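Local coordinates for protein Lic12234 (Leptospira interrogans, PDB 4TZH) that is of unknown function but, as a leucine-rich repeat protein of a pathogen, is thought to act as a virulence factor, probably through binding partner molecules, at residues A[132-138]-A[155-161]; A[139-145]-A[162-168]. One frame throughout, in Å; residues are numbered along the deposited sequence. Where two conformers were deposited one is given.

Interaction 1: A[132-138]-A[155-161]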
ATOM      1  N   LEU A 132      -4.903   7.280   8.830  1.00 22.65           N
ATOM      2  CA  LEU A 132      -4.173   6.024   9.070  1.00 20.92           C
ATOM      3  C   LEU A 132      -3.550   6.017  10.446  1.00 24.21           C
ATOM      4  O   LEU A 132      -2.342   6.122  10.610  1.00 23.29           O
ATOM      5  CB  LEU A 132      -3.141   5.795   7.967  1.00 18.81           C
ATOM      6  CG  LEU A 132      -3.765   5.644   6.578  1.00 21.22           C
ATOM      7  CD1 LEU A 132      -2.677   5.546   5.538  1.00 21.93           C
ATOM      8  CD2 LEU A 132      -4.670   4.391   6.505  1.00 23.91           C
ATOM      9  N   GLU A 133      -4.403   5.865  11.468  1.00 22.68           N
ATOM     10  CA  GLU A 133      -3.964   5.992  12.859  1.00 24.73           C
ATOM     11  C   GLU A 133      -2.893   5.023  13.303  1.00 24.58           C
ATOM     12  O   GLU A 133      -2.152   5.327  14.241  1.00 25.24           O
ATOM     13  CB  GLU A 133      -5.156   5.890  13.830  1.00 27.73           C
ATOM     14  CG  GLU A 133      -6.251   6.912  13.571  1.00 38.64           C
ATOM     15  CD  GLU A 133      -7.362   7.020  14.597  1.00 69.62           C
ATOM     16  OE1 GLU A 133      -7.080   6.892  15.811  1.00 66.69           O
ATOM     17  OE2 GLU A 133      -8.505   7.315  14.182  1.00 70.80           O
ATOM     18  N   ASN A 134      -2.813   3.834  12.656  1.00 19.76           N
ATOM     19  CA  ASN A 134      -1.851   2.843  13.081  1.00 18.93           C
ATOM     20  C   ASN A 134      -0.560   2.873  12.234  1.00 18.68           C
ATOM     21  O   ASN A 134       0.296   2.021  12.400  1.00 18.40           O
ATOM     22  CB  ASN A 134      -2.517   1.474  12.996  1.00 19.45           C
ATOM     23  CG  ASN A 134      -3.494   1.278  14.124  1.00 21.27           C
ATOM     24  OD1 ASN A 134      -4.677   0.952  13.895  1.00 22.15           O
ATOM     25  ND2 ASN A 134      -3.010   1.453  15.338  1.00 22.40           N
ATOM     26  N   LEU A 135      -0.427   3.875  11.349  1.00 18.40           N
ATOM     27  CA  LEU A 135       0.744   3.917  10.481  1.00 17.94           C
ATOM     28  C   LEU A 135       2.005   4.214  11.271  1.00 20.10           C
ATOM     29  O   LEU A 135       2.036   5.233  11.984  1.00 20.55           O
ATOM     30  CB  LEU A 135       0.511   4.931   9.374  1.00 17.79           C
ATOM     31  CG  LEU A 135       1.356   4.752   8.119  1.00 19.75           C
ATOM     32  CD1 LEU A 135       1.007   3.445   7.395  1.00 19.09           C
ATOM     33  CD2 LEU A 135       1.201   5.939   7.214  1.00 21.32           C
ATOM     34  N   VAL A 136       3.040   3.371  11.108  1.00 17.93           N
ATOM     35  CA  VAL A 136       4.320   3.481  11.796  0.80 18.35           C
ATOM     36  C   VAL A 136       5.424   3.907  10.824  1.00 19.12           C
ATOM     37  O   VAL A 136       6.375   4.604  11.186  1.00 20.05           O
ATOM     38  CB  VAL A 136       4.640   2.132  12.483  0.80 22.95           C
ATOM     39  CG1 VAL A 136       6.019   2.129  13.129  0.80 24.39           C
ATOM     40  CG2 VAL A 136       3.567   1.785  13.526  0.80 23.13           C
ATOM     41  N   SER A 137       5.301   3.460   9.568  1.00 17.18           N
ATOM     42  CA  SER A 137       6.348   3.782   8.610  1.00 16.32           C
ATOM     43  C   SER A 137       5.714   4.168   7.278  1.00 16.85           C
ATOM     44  O   SER A 137       4.847   3.445   6.772  1.00 16.41           O
ATOM     45  CB  SER A 137       7.252   2.562   8.417  1.00 18.48           C
ATOM     46  OG  SER A 137       8.279   2.898   7.495  1.00 24.27           O
ATOM     47  N   LEU A 138       6.124   5.325   6.742  1.00 15.70           N
ATOM     48  CA  LEU A 138       5.606   5.815   5.470  1.00 15.28           C
ATOM     49  C   LEU A 138       6.801   6.162   4.602  1.00 14.73           C
ATOM     50  O   LEU A 138       7.550   7.084   4.963  1.00 16.47           O
ATOM     51  CB  LEU A 138       4.700   7.017   5.674  1.00 17.18           C
ATOM     52  CG  LEU A 138       4.141   7.710   4.439  1.00 18.58           C
ATOM     53  CD1 LEU A 138       3.378   6.729   3.527  1.00 18.97           C
ATOM     54  CD2 LEU A 138       3.237   8.875   4.833  1.00 21.29           C
ATOM     55  N   LEU A 155      -0.844  11.610  12.153  1.00 28.55           N
ATOM     56  CA  LEU A 155      -0.338  10.235  12.277  1.00 26.95           C
ATOM     57  C   LEU A 155       0.575  10.135  13.494  1.00 29.88           C
ATOM     58  O   LEU A 155       1.795  10.173  13.388  1.00 27.33           O
ATOM     59  CB  LEU A 155       0.389   9.810  10.984  1.00 26.23           C
ATOM     60  CG  LEU A 155      -0.425   9.932   9.694  1.00 30.64           C
ATOM     61  CD1 LEU A 155       0.423   9.519   8.513  1.00 29.97           C
ATOM     62  CD2 LEU A 155      -1.687   9.097   9.742  1.00 34.88           C
ATOM     63  N   LYS A 156      -0.044   9.990  14.666  1.00 28.13           N
ATOM     64  CA  LYS A 156       0.680  10.020  15.940  1.00 28.18           C
ATOM     65  C   LYS A 156       1.580   8.825  16.219  1.00 29.97           C
ATOM     66  O   LYS A 156       2.479   8.934  17.061  1.00 30.25           O
ATOM     67  CB  LYS A 156      -0.291  10.242  17.119  1.00 32.63           C
ATOM     68  CG  LYS A 156      -1.178  11.478  16.964  1.00 40.51           C
ATOM     69  CD  LYS A 156      -0.381  12.782  16.991  1.00 54.05           C
ATOM     70  CE  LYS A 156      -1.266  13.991  16.818  1.00 69.18           C
ATOM     71  NZ  LYS A 156      -0.477  15.251  16.828  1.00 77.46           N
ATOM     72  N   LYS A 157       1.393   7.701  15.505  1.00 23.48           N
ATOM     73  CA  LYS A 157       2.226   6.526  15.712  1.00 23.57           C
ATOM     74  C   LYS A 157       3.343   6.472  14.657  1.00 23.95           C
ATOM     75  O   LYS A 157       4.188   5.574  14.704  1.00 24.12           O
ATOM     76  CB  LYS A 157       1.371   5.267  15.610  1.00 26.96           C
ATOM     77  CG  LYS A 157       0.524   5.022  16.864  1.00 33.28           C
ATOM     78  CD  LYS A 157      -0.292   3.740  16.744  1.00 32.58           C
ATOM     79  CE  LYS A 157       0.520   2.479  16.573  1.00 39.26           C
ATOM     80  NZ  LYS A 157      -0.314   1.288  16.884  1.00 49.16           N
ATOM     81  N   LEU A 158       3.379   7.476  13.767  1.00 22.12           N
ATOM     82  CA  LEU A 158       4.392   7.466  12.706  1.00 21.53           C
ATOM     83  C   LEU A 158       5.790   7.629  13.324  1.00 23.48           C
ATOM     84  O   LEU A 158       6.042   8.595  14.078  1.00 24.42           O
ATOM     85  CB  LEU A 158       4.071   8.556  11.700  1.00 21.00           C
ATOM     86  CG  LEU A 158       4.815   8.448  10.369  1.00 21.17           C
ATOM     87  CD1 LEU A 158       4.416   7.173   9.632  1.00 20.69           C
ATOM     88  CD2 LEU A 158       4.593   9.667   9.524  1.00 23.58           C
ATOM     89  N   ARG A 159       6.691   6.690  12.999  1.00 22.00           N
ATOM     90  CA  ARG A 159       8.050   6.690  13.539  1.00 21.77           C
ATOM     91  C   ARG A 159       9.090   7.001  12.489  1.00 21.72           C
ATOM     92  O   ARG A 159      10.177   7.479  12.814  1.00 21.79           O
ATOM     93  CB  ARG A 159       8.339   5.372  14.277  1.00 27.46           C
ATOM     94  CG  ARG A 159       7.443   5.157  15.527  1.00 35.73           C
ATOM     95  CD  ARG A 159       7.549   6.298  16.549  1.00 40.89           C
ATOM     96  NE  ARG A 159       6.531   6.250  17.609  1.00 46.58           N
ATOM     97  CZ  ARG A 159       5.576   7.158  17.803  1.00 53.69           C
ATOM     98  NH1 ARG A 159       5.469   8.205  16.994  1.00 33.12           N
ATOM     99  NH2 ARG A 159       4.712   7.020  18.798  1.00 45.98           N
ATOM    100  N   ILE A 160       8.778   6.712  11.218  1.00 18.14           N
ATOM    101  CA  ILE A 160       9.669   7.005  10.099  1.00 18.02           C
ATOM    102  C   ILE A 160       8.878   7.615   8.981  1.00 18.03           C
ATOM    103  O   ILE A 160       7.893   7.009   8.515  1.00 17.07           O
ATOM    104  CB  ILE A 160      10.418   5.761   9.559  1.00 20.85           C
ATOM    105  CG1 ILE A 160      11.271   5.089  10.663  1.00 22.74           C
ATOM    106  CG2 ILE A 160      11.298   6.158   8.368  1.00 23.13           C
ATOM    107  CD1 ILE A 160      12.079   3.889  10.134  1.00 31.79           C
ATOM    108  N   LEU A 161       9.326   8.798   8.520  1.00 17.46           N
ATOM    109  CA  LEU A 161       8.756   9.420   7.333  1.00 17.30           C
ATOM    110  C   LEU A 161       9.913   9.572   6.336  1.00 17.38           C
ATOM    111  O   LEU A 161      10.835  10.354   6.620  1.00 18.93           O
ATOM    112  CB  LEU A 161       8.126  10.788   7.647  1.00 19.13           C
ATOM    113  CG  LEU A 161       7.609  11.573   6.456  1.00 20.32           C
ATOM    114  CD1 LEU A 161       6.486  10.818   5.731  1.00 20.77           C
ATOM    115  CD2 LEU A 161       7.092  12.955   6.901  1.00 22.70           C
TER
HETATM  116  O   HOH W   1       0.209   7.016  12.933  1.00 25.63           O
HETATM  117  O   HOH W   2      -2.196   7.982  15.406  1.00 38.40           O
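Leu155 and Leu158 are the main buried bumps of this contact, and the chain of 132-138 supplies their hollows, as where successive coils of a leucine-rich repeat solenoid stack. Methyl CD2 of Leu155 presses into the type I turn that opens at Leu132, 3.2 Å from Leu132 O and 4.0 Å from Leu132 CB, while its other methyl, CD1, touches CD2 of Leu135, the two side chains meeting at a slant. Leu158, its CG anti to the backbone N (chi1 -165°), runs beside Leu135 in the same direction. That torsion lets Leu158 CD1 fill a notch 3.6 Å from Val136 O and 4.0 Å from Leu138 CB. Nearer the surface, the aliphatic part of Lys157 lies over the 132-135 turn, CD 3.5 Å from Glu133 O. Farther on, Leu138 and Leu161 run side by side, with CD2 of Leu138 3.9 Å from CD1 of Leu161.

The backbone fixes this fit: Val136 O takes both Arg159 N, at 2.8 Å, and Ile160 N, and Leu138 N gives a nearly straight bond to Ile160 O. At the turns, one water donates to Glu133 O and Leu135 O and accepts from Lys157 N.

Beyond the turns the chains enter parallel strands 137-139 and 160-162, flanked by 114-116 and 186-188.

Interaction 2: A[139-145]-A[162-168]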
ATOM      1  N   SER A 139       6.965   5.453   3.476  1.00 14.66           N
ATOM      2  CA  SER A 139       8.097   5.675   2.604  1.00 14.58           C
ATOM      3  C   SER A 139       7.643   6.258   1.298  1.00 16.54           C
ATOM      4  O   SER A 139       6.807   5.644   0.623  1.00 16.45           O
ATOM      5  CB  SER A 139       8.826   4.370   2.398  1.00 18.81           C
ATOM      6  OG  SER A 139      10.049   4.696   1.770  1.00 30.25           O
ATOM      7  N   LEU A 140       8.123   7.449   0.982  1.00 16.93           N
ATOM      8  CA  LEU A 140       7.736   8.202  -0.218  1.00 18.05           C
ATOM      9  C   LEU A 140       8.986   8.567  -1.013  1.00 18.33           C
ATOM     10  O   LEU A 140       8.937   9.529  -1.788  1.00 18.16           O
ATOM     11  CB  LEU A 140       6.992   9.495   0.206  1.00 20.01           C
ATOM     12  CG  LEU A 140       5.607   9.234   0.805  1.00 26.43           C
ATOM     13  CD1 LEU A 140       5.154  10.405   1.643  1.00 28.87           C
ATOM     14  CD2 LEU A 140       4.596   8.898  -0.297  1.00 29.26           C
ATOM     15  N   SER A 141      10.066   7.808  -0.869  1.00 16.79           N
ATOM     16  CA  SER A 141      11.266   8.213  -1.574  0.50 16.35           C
ATOM     17  C   SER A 141      11.103   8.107  -3.069  1.00 20.20           C
ATOM     18  O   SER A 141      10.307   7.295  -3.558  1.00 19.09           O
ATOM     19  CB  SER A 141      12.479   7.418  -1.126  0.50 17.08           C
ATOM     20  OG  SER A 141      12.258   6.026  -1.277  0.50 17.78           O
ATOM     21  N   SER A 142      11.832   8.947  -3.810  1.00 18.44           N
ATOM     22  CA  SER A 142      11.759   8.919  -5.267  1.00 18.98           C
ATOM     23  C   SER A 142      10.361   9.054  -5.813  1.00 22.25           C
ATOM     24  O   SER A 142       9.883   8.200  -6.557  1.00 22.32           O
ATOM     25  CB  SER A 142      12.447   7.676  -5.821  1.00 22.48           C
ATOM     26  OG  SER A 142      13.809   7.652  -5.426  1.00 26.91           O
ATOM     27  N   ASN A 143       9.713  10.154  -5.474  1.00 19.20           N
ATOM     28  CA  ASN A 143       8.406  10.524  -6.012  1.00 18.95           C
ATOM     29  C   ASN A 143       8.565  11.905  -6.652  1.00 22.74           C
ATOM     30  O   ASN A 143       9.687  12.294  -6.986  1.00 23.41           O
ATOM     31  CB  ASN A 143       7.332  10.468  -4.929  1.00 18.33           C
ATOM     32  CG  ASN A 143       6.741   9.077  -4.855  1.00 20.36           C
ATOM     33  OD1 ASN A 143       5.851   8.751  -5.633  1.00 19.95           O
ATOM     34  ND2 ASN A 143       7.265   8.207  -4.000  1.00 17.85           N
ATOM     35  N   LYS A 144       7.464  12.624  -6.873  1.00 21.79           N
ATOM     36  CA  LYS A 144       7.532  13.943  -7.521  1.00 22.88           C
ATOM     37  C   LYS A 144       6.818  14.945  -6.613  1.00 24.42           C
ATOM     38  O   LYS A 144       6.097  15.844  -7.071  1.00 25.67           O
ATOM     39  CB  LYS A 144       6.875  13.852  -8.919  1.00 26.16           C
ATOM     40  CG  LYS A 144       7.583  12.881  -9.878  1.00 30.59           C
ATOM     41  CD  LYS A 144       8.928  13.396 -10.398  1.00 37.56           C
ATOM     42  CE  LYS A 144       9.699  12.305 -11.103  1.00 42.57           C
ATOM     43  NZ  LYS A 144      11.098  12.716 -11.391  1.00 49.64           N
ATOM     44  N   LEU A 145       7.000  14.784  -5.298  1.00 23.15           N
ATOM     45  CA  LEU A 145       6.274  15.550  -4.297  1.00 23.79           C
ATOM     46  C   LEU A 145       6.490  17.019  -4.392  1.00 26.40           C
ATOM     47  O   LEU A 145       7.620  17.465  -4.572  1.00 25.78           O
ATOM     48  CB  LEU A 145       6.623  15.117  -2.877  1.00 23.40           C
ATOM     49  CG  LEU A 145       6.206  13.711  -2.500  1.00 24.91           C
ATOM     50  CD1 LEU A 145       6.778  13.370  -1.142  1.00 26.34           C
ATOM     51  CD2 LEU A 145       4.689  13.549  -2.487  1.00 25.60           C
ATOM     52  N   ASN A 162       9.911   8.824   5.222  1.00 15.34           N
ATOM     53  CA  ASN A 162      11.044   8.882   4.298  1.00 15.03           C
ATOM     54  C   ASN A 162      10.665   9.648   3.047  1.00 17.55           C
ATOM     55  O   ASN A 162       9.804   9.201   2.280  1.00 17.19           O
ATOM     56  CB  ASN A 162      11.500   7.463   3.990  1.00 15.03           C
ATOM     57  CG  ASN A 162      12.840   7.491   3.310  1.00 21.52           C
ATOM     58  OD1 ASN A 162      13.080   8.317   2.440  1.00 19.35           O
ATOM     59  ND2 ASN A 162      13.779   6.657   3.814  1.00 23.30           N
ATOM     60  N   LEU A 163      11.301  10.796   2.867  1.00 15.85           N
ATOM     61  CA  LEU A 163      11.044  11.694   1.732  1.00 16.14           C
ATOM     62  C   LEU A 163      12.277  11.819   0.853  1.00 18.39           C
ATOM     63  O   LEU A 163      12.357  12.755   0.061  1.00 18.88           O
ATOM     64  CB  LEU A 163      10.613  13.112   2.217  1.00 18.43           C
ATOM     65  CG  LEU A 163       9.382  13.100   3.144  1.00 23.45           C
ATOM     66  CD1 LEU A 163       9.100  14.503   3.682  1.00 25.01           C
ATOM     67  CD2 LEU A 163       8.157  12.591   2.414  1.00 25.05           C
ATOM     68  N   TRP A 164      13.245  10.883   0.964  1.00 16.68           N
ATOM     69  CA  TRP A 164      14.450  10.995   0.141  1.00 17.08           C
ATOM     70  C   TRP A 164      14.136  11.127  -1.341  1.00 18.53           C
ATOM     71  O   TRP A 164      13.157  10.569  -1.834  1.00 17.95           O
ATOM     72  CB  TRP A 164      15.327   9.756   0.296  1.00 17.29           C
ATOM     73  CG  TRP A 164      16.069   9.658   1.615  1.00 17.93           C
ATOM     74  CD1 TRP A 164      16.485  10.682   2.419  1.00 20.61           C
ATOM     75  CD2 TRP A 164      16.550   8.455   2.215  1.00 17.79           C
ATOM     76  NE1 TRP A 164      17.185  10.176   3.509  1.00 19.78           N
ATOM     77  CE2 TRP A 164      17.215   8.814   3.416  1.00 19.46           C
ATOM     78  CE3 TRP A 164      16.444   7.105   1.885  1.00 17.86           C
ATOM     79  CZ2 TRP A 164      17.803   7.862   4.257  1.00 19.51           C
ATOM     80  CZ3 TRP A 164      17.029   6.159   2.717  1.00 19.15           C
ATOM     81  CH2 TRP A 164      17.675   6.538   3.898  1.00 19.81           C
ATOM     82  N   ASP A 165      15.012  11.829  -2.068  1.00 20.20           N
ATOM     83  CA  ASP A 165      14.890  11.965  -3.520  1.00 20.84           C
ATOM     84  C   ASP A 165      13.545  12.519  -3.981  1.00 23.32           C
ATOM     85  O   ASP A 165      12.897  11.960  -4.885  1.00 23.23           O
ATOM     86  CB  ASP A 165      15.262  10.663  -4.252  1.00 22.25           C
ATOM     87  CG  ASP A 165      15.291  10.793  -5.778  1.00 33.03           C
ATOM     88  OD1 ASP A 165      15.669  11.879  -6.279  1.00 35.87           O
ATOM     89  OD2 ASP A 165      14.933   9.811  -6.470  1.00 35.78           O
ATOM     90  N   ASN A 166      13.147  13.645  -3.392  1.00 22.38           N
ATOM     91  CA  ASN A 166      11.987  14.424  -3.853  1.00 22.49           C
ATOM     92  C   ASN A 166      12.490  15.854  -4.007  1.00 25.64           C
ATOM     93  O   ASN A 166      12.068  16.757  -3.270  1.00 24.07           O
ATOM     94  CB  ASN A 166      10.798  14.347  -2.894  1.00 19.79           C
ATOM     95  CG  ASN A 166      10.050  13.067  -3.031  1.00 21.33           C
ATOM     96  OD1 ASN A 166       9.216  12.914  -3.933  1.00 22.02           O
ATOM     97  ND2 ASN A 166      10.327  12.112  -2.113  1.00 20.24           N
ATOM     98  N   PRO A 167      13.381  16.087  -5.007  1.00 24.66           N
ATOM     99  CA  PRO A 167      13.936  17.443  -5.180  1.00 26.28           C
ATOM    100  C   PRO A 167      12.923  18.507  -5.577  1.00 32.18           C
ATOM    101  O   PRO A 167      13.228  19.695  -5.484  1.00 33.56           O
ATOM    102  CB  PRO A 167      15.033  17.258  -6.236  1.00 28.51           C
ATOM    103  CG  PRO A 167      14.637  16.044  -6.989  1.00 30.70           C
ATOM    104  CD  PRO A 167      13.977  15.136  -5.970  1.00 25.75           C
ATOM    105  N   THR A 168      11.729  18.078  -6.015  1.00 29.32           N
ATOM    106  CA  THR A 168      10.583  18.911  -6.396  1.00 29.60           C
ATOM    107  C   THR A 168       9.878  19.506  -5.160  1.00 32.77           C
ATOM    108  O   THR A 168       9.073  20.425  -5.291  1.00 33.34           O
ATOM    109  CB  THR A 168       9.587  18.081  -7.230  1.00 29.72           C
ATOM    110  OG1 THR A 168       9.339  16.840  -6.536  1.00 27.22           O
ATOM    111  CG2 THR A 168      10.103  17.768  -8.638  1.00 31.63           C
TER
HETATM  112  O   HOH W   3      10.889  14.730  -7.077  1.00 26.32           O
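Segments 139-145 and 162-168 leave their strands in parallel register, Ser139 bridging to Asn162, and then bend together as successive coils of the leucine-rich repeat solenoid. Leu140 N donates to Asn162 O at 2.8 Å and Ser142 N to Trp164 O. Ser142 and Asp165 both have positive phi (54° and 55°), so the two chains turn at the same step.

Inside the bend stand the asparagines of the LRR consensus. Asn166 reaches across with its amide: ND2 donates to Leu140 O at 3.0 Å and, within its own segment, to Leu163 O, while OD1 accepts from Leu145 N and, weakly, from Asn143 N. Bonds at both ends of the amide fix its rotation and satisfy main-chain groups in a buried place. Asn143 does the same one coil earlier: its ND2 reaches Leu140 O from the carbonyl face opposite Asn166 and also meets Leu117 O, and its OD1 accepts from Leu122 N. In the leucine core, Leu163 CD2 packs against CD1 of both Leu140 and Leu145.

At the outer side, Ser142 OG donates to the anti lone pair of Asp165 OD2 at 2.6 Å. Asn162 OD1 closes an Asx turn on Trp164 N. Farthest along, with chi1 at 49°, which turns OG1 to the other chain, Thr168 donates to Leu145 O at 2.7 Å, and OG1 accepts from a water that also donates to Asn143 O.

Interactions 1 and 2 are consecutive lengths of the same two neighbouring coils, their centres about 17 Å apart. Along the chain the order alternates: 132-138 runs straight into 139-145, and 155-161 into 162-168, so each coil serves first one contact and then the other. Strands 137-139 and 160-162, members of one parallel sheet, span the junction, where Leu138 O and Asn162 N lie 2.9 Å apart, a probable hydrogen bond. The pair illustrates how a solenoid is built: leucines pack before and after the strands, beyond them asparagine amides are added to tie the main chains, and the next repeat adds its strand beside the last to extend one continuous sheet.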